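Local coordinates for protein endo-1,4-beta-xylanase (PDB 7AX7) that cleaves acetyl groups from acetylated xylan with the aid of a cobalt ion, as the CE4 domain of a multidomain xylanase, at residues G56-A60 and V180-E184; N125-N129 and F155-T161. All blocks are in the same frame, centred on the assembly; numbering follows the deposited sequence.

Contact 1. Residues G56-A60 and V180-E184; sequences GCELA and VTVSE
Two extended torsions in E58 (chi1 178°, chi2 166°) carry its carboxylate from strand 58-61 to the first turn of helix 182-189, where S183 has its OG swung beside its own backbone N, so that hydroxyl and amide both face the acid. This is a helix N-terminus within the NodB-type fold, closed locally by a T181/E184 capping box and gripped from outside by the glutamate. The amide S183 N gives a nearly straight bond (170°) to the syn lone pair of E58 OE1 at 2.8 Å. S183 OG donates to E58 OE2 at a short 2.5 Å, also on the syn side but tilted out of the carboxylate plane. Two bonds thus fix the rotation of the acid, and the helix end would probably stabilise its negative charge. Nearer the backbone, E58 CB lies 3.8 Å from T181 CB. With an alanine in place of E58, the S183 amide and hydroxyl would probably be left without this acceptor. V182 N turns instead to T33, and K31 forms a salt bridge with E184. In the capping box, E184 N donates to T181 OG1 at 3.0 Å, while T181 N returns 3.0 Å to E184 OE1, meeting it from above the carboxylate plane.

Contact 2. Residues N125-N129 and F155-T161; sequences NDSEN and FQGNSQT. Unlike the reference sequence in segment 125-129: S127 (reference Trp).
The loop after strand 118-123 probably forms part of the active-site surround of the NodB fold; here D126, probably the conserved aspartate of the fourth CE4 motif, meets the turn leading into helix 159-174. A chi1 of 77° sets the D126 carboxylate between its backbone N and carbonyl carbon, turned toward T161. The hydroxyl T161 OG1 donates to the anti lone pair of D126 OD2 at 2.6 Å. N158 ND2 also reaches D126 OD2, weakly, at 3.3 Å, and bonds more firmly to the backbone D126 O at 3.0 Å, arriving almost in line with the carbonyl (165°) though the bond is bent at the hydrogen (135°). That amide nitrogen also serves H153 O, while D126 OD1 bonds to H153 ND1, so D126 holds the ring of H153 while N158 holds its backbone carbonyl, consistent with a second-shell role in positioning it. Beside this polar cluster, the F155 ring presents its edge to S127 CA, 4.0 Å from CE2, and takes N158 CB over one face. S127 itself replaces a reference tryptophan. Farther along, the Q160 side chain crosses that of N129 at about a right angle. R136, from helix 133-143, bonds to N158 OD1 and T161 OG1, tying that helix to the start of helix 159-174, while L152 of strand 148-153 packs against both D126 and T161.

Contacts 1 and 2 flank the middle of the molecule, 21 Å apart between centres and about 13 Å apart between nearest atoms, so they do not touch. In sequence, both segments of contact 2 fall between the two segments of contact 1. Both bring a side-chain acid to the beginning of a helix, but their places differ. Contact 2 borders the metal site: the F155 side chain is about 7 Å from the cobalt ion bound by D12, H62 and H66, and touches D12. Residues 56-60 lead along the sequence toward H62 and H66, so contact 1 joins the strand preceding those ligands to the helix at 182-189.

Contact 1. Residues G56-A60 and V180-E184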
ATOM      1  N   GLY A  56      -6.027   9.784  -8.447  1.00 10.32           N
ATOM      2  CA  GLY A  56      -5.416  10.295  -7.237  1.00 10.00           C
ATOM      3  C   GLY A  56      -5.029   9.237  -6.232  1.00  9.71           C
ATOM      4  O   GLY A  56      -4.904   9.544  -5.043  1.00 12.17           O
ATOM      5  N   CYS A  57      -4.865   7.988  -6.661  1.00  7.06           N
ATOM      6  CA  CYS A  57      -4.324   6.966  -5.780  1.00  6.70           C
ATOM      7  C   CYS A  57      -2.816   7.118  -5.737  1.00  8.67           C
ATOM      8  O   CYS A  57      -2.185   7.412  -6.753  1.00 10.11           O
ATOM      9  CB  CYS A  57      -4.703   5.562  -6.251  1.00  6.85           C
ATOM     10  SG  CYS A  57      -6.487   5.200  -6.165  1.00  9.00           S
ATOM     11  N   GLU A  58      -2.245   6.935  -4.553  1.00  9.84           N
ATOM     12  CA  GLU A  58      -0.816   7.127  -4.364  1.00  7.28           C
ATOM     13  C   GLU A  58      -0.054   5.869  -4.744  1.00  8.34           C
ATOM     14  O   GLU A  58      -0.462   4.754  -4.406  1.00  6.95           O
ATOM     15  CB  GLU A  58      -0.508   7.489  -2.912  1.00  5.58           C
ATOM     16  CG  GLU A  58       0.987   7.647  -2.647  1.00  7.75           C
ATOM     17  CD  GLU A  58       1.284   8.321  -1.320  1.00  9.09           C
ATOM     18  OE1 GLU A  58       0.397   8.327  -0.439  1.00  7.17           O
ATOM     19  OE2 GLU A  58       2.409   8.857  -1.163  1.00 12.93           O
ATOM     20  N   LEU A  59       1.067   6.050  -5.435  1.00  5.51           N
ATOM     21  CA  LEU A  59       1.948   4.942  -5.776  1.00 12.27           C
ATOM     22  C   LEU A  59       3.183   4.967  -4.869  1.00 10.03           C
ATOM     23  O   LEU A  59       3.820   6.016  -4.696  1.00  5.65           O
ATOM     24  CB  LEU A  59       2.341   4.997  -7.255  1.00 10.48           C
ATOM     25  CG  LEU A  59       1.198   5.056  -8.285  1.00 10.05           C
ATOM     26  CD1 LEU A  59       1.745   5.014  -9.713  1.00  9.12           C
ATOM     27  CD2 LEU A  59       0.186   3.931  -8.072  1.00  7.93           C
ATOM     28  N   ALA A  60       3.515   3.812  -4.293  1.00  8.20           N
ATOM     29  CA  ALA A  60       4.610   3.659  -3.338  1.00  8.23           C
ATOM     30  C   ALA A  60       5.433   2.419  -3.707  1.00  8.40           C
ATOM     31  O   ALA A  60       5.099   1.673  -4.629  1.00  9.03           O
ATOM     32  CB  ALA A  60       4.072   3.564  -1.896  1.00  6.20           C
ATOM     33  N   VAL A 180      -7.978   8.167   3.053  1.00  9.03           N
ATOM     34  CA  VAL A 180      -6.876   9.015   2.620  1.00  8.81           C
ATOM     35  C   VAL A 180      -5.746   8.137   2.099  1.00 13.61           C
ATOM     36  O   VAL A 180      -5.643   6.955   2.435  1.00  8.20           O
ATOM     37  CB  VAL A 180      -6.363   9.921   3.761  1.00 11.19           C
ATOM     38  CG1 VAL A 180      -7.461  10.907   4.208  1.00 13.10           C
ATOM     39  CG2 VAL A 180      -5.879   9.080   4.944  1.00  7.40           C
ATOM     40  N   THR A 181      -4.895   8.732   1.262  1.00  8.37           N
ATOM     41  CA  THR A 181      -3.630   8.097   0.926  1.00  8.47           C
ATOM     42  C   THR A 181      -2.687   8.188   2.124  1.00  8.14           C
ATOM     43  O   THR A 181      -2.935   8.921   3.085  1.00  7.82           O
ATOM     44  CB  THR A 181      -2.982   8.757  -0.295  1.00  8.69           C
ATOM     45  OG1 THR A 181      -2.557  10.090   0.045  1.00  7.37           O
ATOM     46  CG2 THR A 181      -3.961   8.822  -1.481  1.00  7.93           C
ATOM     47  N   VAL A 182      -1.590   7.430   2.062  1.00  8.66           N
ATOM     48  CA  VAL A 182      -0.597   7.484   3.133  1.00  5.41           C
ATOM     49  C   VAL A 182       0.014   8.884   3.229  1.00  7.43           C
ATOM     50  O   VAL A 182       0.152   9.440   4.328  1.00  7.97           O
ATOM     51  CB  VAL A 182       0.467   6.391   2.929  1.00  7.18           C
ATOM     52  CG1 VAL A 182       1.531   6.452   4.026  1.00  8.40           C
ATOM     53  CG2 VAL A 182      -0.197   5.008   2.925  1.00  7.18           C
ATOM     54  N   SER A 183       0.351   9.495   2.085  1.00  6.32           N
ATOM     55  CA  SER A 183       0.814  10.883   2.105  1.00  6.75           C
ATOM     56  C   SER A 183      -0.225  11.792   2.750  1.00  8.76           C
ATOM     57  O   SER A 183       0.098  12.603   3.622  1.00  9.95           O
ATOM     58  CB  SER A 183       1.139  11.370   0.686  1.00  9.59           C
ATOM     59  OG  SER A 183       2.415  10.932   0.253  1.00  8.15           O
ATOM     60  N   GLU A 184      -1.488  11.671   2.331  1.00  8.47           N
ATOM     61  CA  GLU A 184      -2.535  12.505   2.919  1.00  9.31           C
ATOM     62  C   GLU A 184      -2.697  12.225   4.408  1.00  9.61           C
ATOM     63  O   GLU A 184      -2.957  13.142   5.192  1.00  9.47           O
ATOM     64  CB  GLU A 184      -3.856  12.283   2.184  1.00  8.52           C
ATOM     65  CG  GLU A 184      -3.908  12.920   0.819  1.00 12.16           C
ATOM     66  CD  GLU A 184      -5.091  12.429   0.009  1.00 14.88           C
ATOM     67  OE1 GLU A 184      -5.743  11.449   0.437  1.00 10.52           O
ATOM     68  OE2 GLU A 184      -5.366  13.024  -1.051  1.00 13.29           O
TER
HETATM   69  O   HOH W   1      -4.056  11.805  -3.835  1.00 10.49           O

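Contact 2. Residues N125-N129 and F155-T161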
ATOM      1  N   ASN A 125      -4.692 -10.591   6.534  1.00 19.50           N
ATOM      2  CA  ASN A 125      -4.468 -11.982   6.130  1.00 17.65           C
ATOM      3  C   ASN A 125      -5.187 -12.314   4.826  1.00 16.87           C
ATOM      4  O   ASN A 125      -5.737 -13.404   4.671  1.00 22.17           O
ATOM      5  CB  ASN A 125      -4.889 -12.970   7.228  1.00 26.06           C
ATOM      6  CG  ASN A 125      -4.472 -12.524   8.624  1.00 34.29           C
ATOM      7  OD1 ASN A 125      -5.286 -12.531   9.552  1.00 41.93           O
ATOM      8  ND2 ASN A 125      -3.203 -12.141   8.783  1.00 31.40           N
ATOM      9  N   ASP A 126      -5.174 -11.378   3.873  1.00 15.46           N
ATOM     10  CA  ASP A 126      -5.805 -11.589   2.574  1.00 14.02           C
ATOM     11  C   ASP A 126      -4.804 -12.036   1.513  1.00 21.23           C
ATOM     12  O   ASP A 126      -4.970 -11.725   0.325  1.00 15.44           O
ATOM     13  CB  ASP A 126      -6.538 -10.331   2.114  1.00 13.86           C
ATOM     14  CG  ASP A 126      -5.601  -9.265   1.589  1.00  9.07           C
ATOM     15  OD1 ASP A 126      -4.514  -9.089   2.173  1.00 14.72           O
ATOM     16  OD2 ASP A 126      -5.945  -8.618   0.581  1.00  8.76           O
ATOM     17  N   SER A 127      -3.751 -12.747   1.924  1.00 17.74           N
ATOM     18  CA  SER A 127      -2.839 -13.369   0.977  1.00 24.28           C
ATOM     19  C   SER A 127      -3.110 -14.859   0.797  1.00 25.61           C
ATOM     20  O   SER A 127      -2.625 -15.448  -0.173  1.00 33.68           O
ATOM     21  CB  SER A 127      -1.379 -13.148   1.410  1.00 25.56           C
ATOM     22  OG  SER A 127      -1.017 -13.954   2.521  1.00 35.14           O
ATOM     23  N   GLU A 128      -3.889 -15.465   1.688  1.00 29.33           N
ATOM     24  CA  GLU A 128      -4.204 -16.886   1.654  1.00 31.47           C
ATOM     25  C   GLU A 128      -5.670 -17.071   1.278  1.00 26.87           C
ATOM     26  O   GLU A 128      -6.552 -16.435   1.868  1.00 23.49           O
ATOM     27  CB  GLU A 128      -3.921 -17.526   3.015  1.00 32.13           C
ATOM     28  CG  GLU A 128      -3.887 -19.037   3.006  1.00 43.55           C
ATOM     29  CD  GLU A 128      -2.478 -19.578   3.156  1.00 52.96           C
ATOM     30  OE1 GLU A 128      -1.786 -19.743   2.127  1.00 55.28           O
ATOM     31  OE2 GLU A 128      -2.059 -19.821   4.309  1.00 58.78           O
ATOM     32  N   ASN A 129      -5.927 -17.953   0.308  1.00 22.86           N
ATOM     33  CA  ASN A 129      -7.297 -18.173  -0.152  1.00 28.33           C
ATOM     34  C   ASN A 129      -8.188 -18.725   0.955  1.00 30.33           C
ATOM     35  O   ASN A 129      -9.406 -18.501   0.943  1.00 25.13           O
ATOM     36  CB  ASN A 129      -7.297 -19.114  -1.357  1.00 30.60           C
ATOM     37  CG  ASN A 129      -7.619 -18.395  -2.653  1.00 39.65           C
ATOM     38  OD1 ASN A 129      -8.648 -18.653  -3.280  1.00 48.33           O
ATOM     39  ND2 ASN A 129      -6.750 -17.471  -3.053  1.00 33.23           N
ATOM     40  N   PHE A 155      -2.297  -8.640  -5.696  1.00 10.41           N
ATOM     41  CA  PHE A 155      -1.627  -9.524  -6.642  1.00 13.99           C
ATOM     42  C   PHE A 155      -2.664 -10.183  -7.554  1.00 11.20           C
ATOM     43  O   PHE A 155      -3.859 -10.238  -7.242  1.00  9.58           O
ATOM     44  CB  PHE A 155      -0.786 -10.582  -5.913  1.00 10.05           C
ATOM     45  CG  PHE A 155      -1.567 -11.452  -4.961  1.00 10.16           C
ATOM     46  CD1 PHE A 155      -2.370 -12.479  -5.434  1.00 10.75           C
ATOM     47  CD2 PHE A 155      -1.476 -11.258  -3.597  1.00 10.20           C
ATOM     48  CE1 PHE A 155      -3.087 -13.291  -4.555  1.00 12.08           C
ATOM     49  CE2 PHE A 155      -2.189 -12.059  -2.712  1.00 13.44           C
ATOM     50  CZ  PHE A 155      -2.990 -13.083  -3.197  1.00 15.33           C
ATOM     51  N   GLN A 156      -2.200 -10.663  -8.707  1.00  9.66           N
ATOM     52  CA  GLN A 156      -3.103 -11.267  -9.678  1.00 14.35           C
ATOM     53  C   GLN A 156      -3.898 -12.404  -9.047  1.00 11.53           C
ATOM     54  O   GLN A 156      -3.333 -13.283  -8.400  1.00 12.61           O
ATOM     55  CB  GLN A 156      -2.320 -11.792 -10.889  1.00 13.22           C
ATOM     56  CG  GLN A 156      -3.202 -12.494 -11.914  1.00  9.90           C
ATOM     57  CD  GLN A 156      -4.340 -11.603 -12.411  1.00 20.27           C
ATOM     58  OE1 GLN A 156      -4.164 -10.397 -12.570  1.00 27.06           O
ATOM     59  NE2 GLN A 156      -5.514 -12.192 -12.639  1.00 22.15           N
ATOM     60  N   GLY A 157      -5.214 -12.384  -9.242  1.00 12.22           N
ATOM     61  CA  GLY A 157      -6.054 -13.475  -8.794  1.00 12.29           C
ATOM     62  C   GLY A 157      -6.657 -13.327  -7.412  1.00 16.30           C
ATOM     63  O   GLY A 157      -7.427 -14.204  -6.997  1.00 10.42           O
ATOM     64  N   ASN A 158      -6.348 -12.251  -6.685  1.00 11.31           N
ATOM     65  CA  ASN A 158      -6.854 -12.088  -5.317  1.00 13.36           C
ATOM     66  C   ASN A 158      -8.300 -11.572  -5.323  1.00 15.29           C
ATOM     67  O   ASN A 158      -8.654 -10.541  -4.739  1.00  9.89           O
ATOM     68  CB  ASN A 158      -5.936 -11.178  -4.509  1.00  9.44           C
ATOM     69  CG  ASN A 158      -6.124 -11.369  -3.025  1.00 11.69           C
ATOM     70  OD1 ASN A 158      -6.603 -12.419  -2.597  1.00 14.47           O
ATOM     71  ND2 ASN A 158      -5.747 -10.368  -2.226  1.00  8.99           N
ATOM     72  N   SER A 159      -9.160 -12.347  -5.985  1.00 10.94           N
ATOM     73  CA  SER A 159     -10.541 -11.928  -6.168  1.00 11.95           C
ATOM     74  C   SER A 159     -11.336 -11.927  -4.868  1.00 13.71           C
ATOM     75  O   SER A 159     -12.346 -11.227  -4.782  1.00 11.82           O
ATOM     76  CB  SER A 159     -11.226 -12.819  -7.202  1.00 13.08           C
ATOM     77  OG  SER A 159     -11.124 -14.171  -6.828  1.00 14.21           O
ATOM     78  N   GLN A 160     -10.904 -12.663  -3.840  1.00 14.19           N
ATOM     79  CA  GLN A 160     -11.673 -12.639  -2.597  1.00 14.69           C
ATOM     80  C   GLN A 160     -11.543 -11.298  -1.881  1.00 11.59           C
ATOM     81  O   GLN A 160     -12.452 -10.897  -1.140  1.00 12.08           O
ATOM     82  CB  GLN A 160     -11.247 -13.791  -1.690  1.00 15.16           C
ATOM     83  CG  GLN A 160     -11.713 -15.152  -2.189  1.00 20.24           C
ATOM     84  CD  GLN A 160     -11.155 -16.300  -1.366  1.00 25.57           C
ATOM     85  OE1 GLN A 160      -9.955 -16.568  -1.385  1.00 30.68           O
ATOM     86  NE2 GLN A 160     -12.024 -16.982  -0.642  1.00 28.54           N
ATOM     87  N   THR A 161     -10.430 -10.591  -2.083  1.00 13.01           N
ATOM     88  CA  THR A 161     -10.319  -9.231  -1.557  1.00  9.34           C
ATOM     89  C   THR A 161     -11.146  -8.264  -2.385  1.00  7.95           C
ATOM     90  O   THR A 161     -11.757  -7.333  -1.841  1.00  8.54           O
ATOM     91  CB  THR A 161      -8.856  -8.805  -1.515  1.00  8.15           C
ATOM     92  OG1 THR A 161      -8.209  -9.490  -0.432  1.00  9.14           O
ATOM     93  CG2 THR A 161      -8.714  -7.278  -1.334  1.00  6.69           C
TER